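Putative amidohydrolase (Unidentified, PDB 3MKV) probably acts as a zinc-dependent prolidase of the amidohydrolase superfamily, hydrolysing dipeptides that end in proline. Local coordinates at residues A[78-87]-A[160-168]; A[275-284]-A[300-311]. All coordinates share one frame; numbering follows the deposited sequence.

Contact 1: residues A[78-87]-A[160-168]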
# COMPACT_ATOMS: atom_id res chain seq x y z
N VAL A 78 -8.58 26.68 5.60
CA VAL A 78 -8.32 27.11 4.22
C VAL A 78 -7.79 25.98 3.32
O VAL A 78 -8.04 25.96 2.12
CB VAL A 78 -7.41 28.37 4.16
CG1 VAL A 78 -7.19 28.80 2.73
CG2 VAL A 78 -8.03 29.53 4.97
N ALA A 79 -7.08 25.01 3.91
CA ALA A 79 -6.50 23.93 3.11
C ALA A 79 -7.53 22.89 2.69
O ALA A 79 -7.28 22.09 1.79
CB ALA A 79 -5.34 23.27 3.85
N THR A 80 -8.69 22.90 3.34
CA THR A 80 -9.77 21.97 3.01
C THR A 80 -10.75 22.56 2.01
O THR A 80 -11.52 21.84 1.37
CB THR A 80 -10.54 21.56 4.27
OG1 THR A 80 -11.43 22.61 4.64
CG2 THR A 80 -9.57 21.28 5.42
N LEU A 81 -10.75 23.89 1.88
CA LEU A 81 -11.52 24.56 0.85
C LEU A 81 -11.11 24.12 -0.56
O LEU A 81 -9.94 23.81 -0.82
CB LEU A 81 -11.35 26.07 0.98
CG LEU A 81 -11.94 26.67 2.25
CD1 LEU A 81 -11.78 28.17 2.22
CD2 LEU A 81 -13.42 26.28 2.36
N PRO A 82 -12.08 24.09 -1.48
CA PRO A 82 -11.86 23.74 -2.86
C PRO A 82 -10.79 24.61 -3.51
O PRO A 82 -10.72 25.81 -3.25
CB PRO A 82 -13.22 24.04 -3.51
CG PRO A 82 -14.19 23.82 -2.40
CD PRO A 82 -13.49 24.38 -1.20
N ASN A 83 -9.97 24.00 -4.35
CA ASN A 83 -8.88 24.68 -5.03
C ASN A 83 -9.38 25.84 -5.89
O ASN A 83 -8.69 26.85 -6.06
CB ASN A 83 -8.10 23.67 -5.87
CG ASN A 83 -7.27 22.71 -5.01
OD1 ASN A 83 -6.69 23.10 -3.98
ND2 ASN A 83 -7.19 21.45 -5.44
N VAL A 84 -10.59 25.71 -6.42
CA VAL A 84 -11.20 26.73 -7.26
C VAL A 84 -11.49 27.99 -6.45
O VAL A 84 -11.10 29.08 -6.84
CB VAL A 84 -12.50 26.19 -7.92
CG1 VAL A 84 -13.34 27.33 -8.54
CG2 VAL A 84 -12.17 25.12 -8.97
N LEU A 85 -12.17 27.82 -5.31
CA LEU A 85 -12.57 28.94 -4.47
C LEU A 85 -11.36 29.69 -3.94
O LEU A 85 -11.32 30.92 -3.94
CB LEU A 85 -13.43 28.47 -3.30
CG LEU A 85 -14.79 27.86 -3.67
CD1 LEU A 85 -15.54 27.39 -2.43
CD2 LEU A 85 -15.64 28.81 -4.51
N VAL A 86 -10.38 28.94 -3.47
CA VAL A 86 -9.19 29.54 -2.93
C VAL A 86 -8.52 30.39 -4.00
O VAL A 86 -8.13 31.52 -3.74
CB VAL A 86 -8.22 28.47 -2.42
CG1 VAL A 86 -6.98 29.12 -1.84
CG2 VAL A 86 -8.91 27.62 -1.37
N THR A 87 -8.40 29.84 -5.20
CA THR A 87 -7.74 30.52 -6.30
C THR A 87 -8.47 31.82 -6.64
O THR A 87 -7.87 32.87 -6.74
CB THR A 87 -7.72 29.64 -7.58
OG1 THR A 87 -6.93 28.46 -7.36
CG2 THR A 87 -7.16 30.40 -8.74
N CYS A 160 0.61 12.96 -3.81
CA CYS A 160 1.12 13.69 -4.97
C CYS A 160 0.61 15.13 -5.04
O CYS A 160 1.35 16.04 -5.42
CB CYS A 160 0.72 12.99 -6.28
SG CYS A 160 1.04 11.22 -6.35
N CYS A 161 -0.66 15.31 -4.68
CA CYS A 161 -1.38 16.55 -4.96
C CYS A 161 -1.37 17.62 -3.88
O CYS A 161 -1.84 17.41 -2.76
CB CYS A 161 -2.83 16.24 -5.35
SG CYS A 161 -3.19 16.52 -7.09
N VAL A 162 -0.85 18.79 -4.23
CA VAL A 162 -0.89 19.95 -3.36
C VAL A 162 -2.27 20.62 -3.36
O VAL A 162 -2.91 20.77 -4.41
CB VAL A 162 0.21 20.97 -3.73
CG1 VAL A 162 1.30 20.29 -4.54
CG2 VAL A 162 -0.39 22.16 -4.49
N ARG A 163 -2.74 21.00 -2.17
CA ARG A 163 -3.95 21.79 -2.04
C ARG A 163 -3.54 23.23 -2.22
O ARG A 163 -2.51 23.66 -1.70
CB ARG A 163 -4.57 21.62 -0.65
CG ARG A 163 -4.83 20.19 -0.20
CD ARG A 163 -6.12 19.64 -0.73
NE ARG A 163 -7.21 20.59 -0.62
CZ ARG A 163 -8.28 20.59 -1.41
NH1 ARG A 163 -8.39 19.68 -2.36
NH2 ARG A 163 -9.22 21.50 -1.25
N VAL A 164 -4.35 23.99 -2.93
CA VAL A 164 -4.03 25.38 -3.21
C VAL A 164 -4.07 26.24 -1.95
O VAL A 164 -3.38 27.25 -1.86
CB VAL A 164 -5.00 25.95 -4.26
CG1 VAL A 164 -4.87 27.46 -4.34
CG2 VAL A 164 -4.74 25.29 -5.62
N GLY A 165 -4.88 25.82 -0.98
CA GLY A 165 -5.02 26.56 0.26
C GLY A 165 -4.04 26.14 1.33
O GLY A 165 -4.14 26.59 2.47
N ALA A 166 -3.10 25.26 0.97
CA ALA A 166 -2.05 24.82 1.90
C ALA A 166 -0.86 25.76 1.91
O ALA A 166 -0.18 25.91 0.89
CB ALA A 166 -1.61 23.39 1.59
N LEU A 167 -0.61 26.39 3.05
CA LEU A 167 0.56 27.26 3.22
C LEU A 167 1.86 26.46 3.46
O LEU A 167 2.97 26.94 3.16
CB LEU A 167 0.35 28.22 4.39
CG LEU A 167 -0.78 29.25 4.48
CD1 LEU A 167 -0.36 30.34 5.49
CD2 LEU A 167 -1.17 29.88 3.15
N GLY A 168 1.73 25.26 4.02
CA GLY A 168 2.89 24.42 4.27
C GLY A 168 2.69 22.94 4.00
O GLY A 168 1.67 22.53 3.47
O HOH W 1 -7.16 24.06 -1.47
O HOH W 2 -5.22 18.90 -5.16

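Contact 2: residues A[275-284]-A[300-311]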
# COMPACT_ATOMS: atom_id res chain seq x y z
N PRO A 275 10.72 41.84 10.06
CA PRO A 275 9.70 42.03 11.08
C PRO A 275 8.35 42.12 10.40
O PRO A 275 8.26 42.63 9.29
CB PRO A 275 10.06 43.40 11.70
CG PRO A 275 11.48 43.69 11.24
CD PRO A 275 11.57 43.03 9.89
N THR A 276 7.30 41.66 11.07
CA THR A 276 5.97 41.71 10.48
C THR A 276 4.94 42.22 11.50
O THR A 276 3.91 41.59 11.74
CB THR A 276 5.56 40.32 9.93
OG1 THR A 276 5.58 39.34 10.99
CG2 THR A 276 6.53 39.88 8.83
N LEU A 277 5.25 43.39 12.08
CA LEU A 277 4.51 43.96 13.22
C LEU A 277 3.00 44.17 13.03
O LEU A 277 2.21 43.93 13.93
CB LEU A 277 5.15 45.29 13.66
CG LEU A 277 6.64 45.24 13.98
CD1 LEU A 277 7.16 46.60 14.40
CD2 LEU A 277 6.90 44.21 15.07
N VAL A 278 2.61 44.63 11.85
CA VAL A 278 1.22 44.97 11.60
C VAL A 278 0.29 43.78 11.85
O VAL A 278 -0.86 43.94 12.28
CB VAL A 278 1.02 45.50 10.17
CG1 VAL A 278 1.45 44.45 9.14
CG2 VAL A 278 -0.41 45.97 9.95
N THR A 279 0.78 42.58 11.58
CA THR A 279 -0.04 41.39 11.72
C THR A 279 -0.43 41.12 13.16
O THR A 279 -1.56 40.71 13.43
CB THR A 279 0.65 40.14 11.14
OG1 THR A 279 -0.27 39.05 11.18
CG2 THR A 279 1.89 39.79 11.93
N TYR A 280 0.49 41.37 14.09
CA TYR A 280 0.19 41.14 15.50
C TYR A 280 -0.87 42.10 16.03
O TYR A 280 -1.79 41.70 16.76
CB TYR A 280 1.47 41.15 16.33
CG TYR A 280 2.50 40.23 15.72
CD1 TYR A 280 2.21 38.88 15.53
CD2 TYR A 280 3.73 40.70 15.28
CE1 TYR A 280 3.11 38.03 14.95
CE2 TYR A 280 4.66 39.84 14.70
CZ TYR A 280 4.33 38.50 14.53
OH TYR A 280 5.21 37.61 13.95
N ASP A 281 -0.77 43.37 15.64
CA ASP A 281 -1.78 44.37 15.99
C ASP A 281 -3.18 43.99 15.49
O ASP A 281 -4.18 44.36 16.11
CB ASP A 281 -1.38 45.74 15.43
CG ASP A 281 -0.20 46.34 16.16
OD1 ASP A 281 0.10 47.54 15.93
OD2 ASP A 281 0.44 45.62 16.97
N ALA A 282 -3.24 43.27 14.38
CA ALA A 282 -4.52 42.88 13.78
C ALA A 282 -5.09 41.61 14.40
O ALA A 282 -6.30 41.49 14.58
CB ALA A 282 -4.37 42.71 12.28
N LEU A 283 -4.23 40.65 14.70
CA LEU A 283 -4.68 39.41 15.33
C LEU A 283 -5.36 39.73 16.65
O LEU A 283 -6.37 39.11 17.01
CB LEU A 283 -3.51 38.45 15.54
CG LEU A 283 -2.94 37.78 14.28
CD1 LEU A 283 -1.65 37.04 14.58
CD2 LEU A 283 -3.97 36.85 13.65
N ALA A 284 -4.81 40.70 17.38
CA ALA A 284 -5.38 41.12 18.65
C ALA A 284 -6.71 41.87 18.47
O ALA A 284 -7.66 41.63 19.20
CB ALA A 284 -4.38 41.97 19.42
N ILE A 300 -1.13 35.16 20.89
CA ILE A 300 -0.74 36.49 20.41
C ILE A 300 0.10 37.29 21.42
O ILE A 300 1.18 37.79 21.08
CB ILE A 300 -1.98 37.32 20.02
CG1 ILE A 300 -2.86 36.53 19.04
CG2 ILE A 300 -1.57 38.66 19.43
CD1 ILE A 300 -4.18 37.18 18.72
N ALA A 301 -0.39 37.39 22.65
CA ALA A 301 0.22 38.25 23.66
C ALA A 301 1.70 37.93 23.87
O ALA A 301 2.49 38.79 24.26
CB ALA A 301 -0.54 38.15 24.98
N ASP A 302 2.06 36.68 23.60
CA ASP A 302 3.44 36.21 23.78
C ASP A 302 4.45 37.10 23.06
O ASP A 302 5.48 37.46 23.63
CB ASP A 302 3.59 34.76 23.29
CG ASP A 302 2.77 33.77 24.11
OD1 ASP A 302 2.50 32.66 23.60
OD2 ASP A 302 2.39 34.09 25.26
N VAL A 303 4.14 37.46 21.82
CA VAL A 303 5.09 38.16 20.96
C VAL A 303 4.69 39.60 20.62
O VAL A 303 5.53 40.42 20.29
CB VAL A 303 5.34 37.39 19.63
CG1 VAL A 303 5.73 35.95 19.92
CG2 VAL A 303 4.10 37.43 18.73
N HIS A 304 3.40 39.89 20.69
CA HIS A 304 2.85 41.15 20.21
C HIS A 304 3.49 42.41 20.81
O HIS A 304 3.83 43.34 20.08
CB HIS A 304 1.33 41.16 20.40
CG HIS A 304 0.69 42.46 20.04
ND1 HIS A 304 -0.57 42.81 20.48
CD2 HIS A 304 1.13 43.50 19.29
CE1 HIS A 304 -0.88 44.01 20.01
NE2 HIS A 304 0.13 44.45 19.29
N GLY A 305 3.66 42.44 22.14
CA GLY A 305 4.17 43.63 22.82
C GLY A 305 5.67 43.91 22.70
O GLY A 305 6.11 45.04 22.96
N ALA A 306 6.45 42.91 22.32
CA ALA A 306 7.90 43.04 22.23
C ALA A 306 8.36 43.54 20.86
O ALA A 306 9.49 44.03 20.69
CB ALA A 306 8.56 41.71 22.54
N GLY A 307 7.47 43.42 19.88
CA GLY A 307 7.78 43.76 18.49
C GLY A 307 8.36 45.15 18.29
O GLY A 307 9.42 45.31 17.68
N LEU A 308 7.65 46.16 18.79
CA LEU A 308 8.11 47.53 18.62
C LEU A 308 9.55 47.68 19.15
O LEU A 308 10.40 48.29 18.50
CB LEU A 308 7.17 48.49 19.34
CG LEU A 308 6.89 49.87 18.73
CD1 LEU A 308 6.45 49.76 17.27
CD2 LEU A 308 5.84 50.64 19.55
N HIS A 309 9.82 47.09 20.31
CA HIS A 309 11.15 47.19 20.90
C HIS A 309 12.24 46.40 20.14
O HIS A 309 13.40 46.83 20.09
CB HIS A 309 11.11 46.80 22.38
CG HIS A 309 12.45 46.88 23.06
ND1 HIS A 309 13.20 48.03 23.10
CD2 HIS A 309 13.16 45.95 23.74
CE1 HIS A 309 14.32 47.81 23.76
NE2 HIS A 309 14.32 46.55 24.16
N SER A 310 11.87 45.26 19.56
CA SER A 310 12.81 44.44 18.79
C SER A 310 13.50 45.26 17.71
O SER A 310 14.68 45.05 17.42
CB SER A 310 12.12 43.22 18.16
OG SER A 310 11.11 43.61 17.23
N ILE A 311 12.75 46.19 17.11
CA ILE A 311 13.27 47.07 16.06
C ILE A 311 14.45 47.90 16.57
O ILE A 311 15.49 48.01 15.90
CB ILE A 311 12.17 48.02 15.52
CG1 ILE A 311 10.96 47.22 15.02
CG2 ILE A 311 12.72 48.91 14.42
CD1 ILE A 311 11.29 46.23 13.92

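Contact 1: residues A[78-87]-A[160-168]
The loop that leads into helix 83-99 lies against a type I beta turn from Arg163 to Ala166, with the CA atoms of Ala79 and Gly165 4.2 Å apart. Arg163, bent at chi2 and chi3, turns its guanidinium edge to the carbonyls of this loop: NE donates to Ala79 O at 2.8 Å, close to the guanidinium plane, whereas NH2 lies so near Leu81 O, at so bent an angle, that this second bond is doubtful. Over the centre of one guanidinium face sits Asn83 OD1, 3.9 Å above the plane. The same oxygen takes Val164 N in a nearly straight bond of 2.7 Å (N-H...O 174°) and a further hydrogen from a water that also joins Leu81 O to Gly165 N. Beside these polar groups Val164 CG1, anti to its backbone N (chi1 168°), runs past Val86 CG1 at 3.7 Å and reaches Thr87 OG1. Gly165 CA comes to 3.6 Å from Val78 O, an approach its lack of a side chain allows. Asp150 of a third subunit forms a salt bridge with Arg163 NH1 and accepts from Asn83 N. This carboxylate would probably offset the arginine's charge, so that loop and subunit interface share one polar network.

Contact 2: residues A[275-284]-A[300-311]
Ile300, which packs on Leu283 and Ala284, has its carbonyl oxygen gripped twice: Val303 N and His304 N both donate to Ile300 O at 3.1 Å, holding the short helix 300-304 together. From this helix His304 NE2 donates to Asp281 OD2 at 2.6 Å, but the bond is weak because the N-H...O angle is only 127°. The carboxylate and imidazole planes stand 61° apart and the two side chains cross at about a right angle. The first torsion of His304 carries its ring beside its own carbonyl carbon and across helix 277-286, where Tyr280 O lies 4.0 Å above the ring plane and Tyr280 CB approaches CD2. Ala284 CB comes up obliquely near ND1. If the histidine is protonated, the carboxylate and the carbonyl over its face would probably both favour the charge.

Val303 CG2 makes a CH-pi contact over one face of Tyr280, 4.2 Å from the ring centroid and displaced toward the rim. The hydroxyl of Tyr280 is hydrogen-bonded to that of Tyr236. Segment 275-284 follows strand 272-274 in the TIM-barrel fold of the amidohydrolases, and helices 300-304 and 307-317 pack on the helix that this strand leads into. Axes of the short segments 277-284 and 300-304 approach to 9.9 Å, with an angle of 146° between their directions.

Toward the C-terminal part of helix 277-286, Ile300 CD1 presses on Leu283 CB at 3.5 Å, and its CG2 branch faces Ala284. At the other end Leu277 spreads its two methyl groups: CD2 rests 3.6 Å from Gly307 CA, where the lack of a side chain permits the approach, and CD1 meets CG1 of Ile311, the two side chains reaching tip to tip. Ile311 CD1 also touches Pro275 CB and CG, 3.7 Å from CG, these side chains crossing at about a right angle. Helix 337-343 covers Leu277 through Ile341 and Leu342.

Contact 1 and contact 2 do not touch: their centres are 28 Å apart and their nearest atoms about 10 Å. Both lie in the part of the chain that carries the TIM-barrel fold of the amidohydrolases. The side chain of Val78 in contact 1 is about 13 Å from a zinc ion, whereas that of Tyr280 in contact 2 is about 6 Å from one and about 4 Å from a bound sulfate, which probably comes from the crystallisation liquor but may mark part of the pocket. Contact 2 is also linked to the metal site through Thr276, hydrogen-bonded to the zinc ligand His254, and Thr279, bonded to the backbone of Asp326. Other subunits meet contact 1, whereas none touches contact 2.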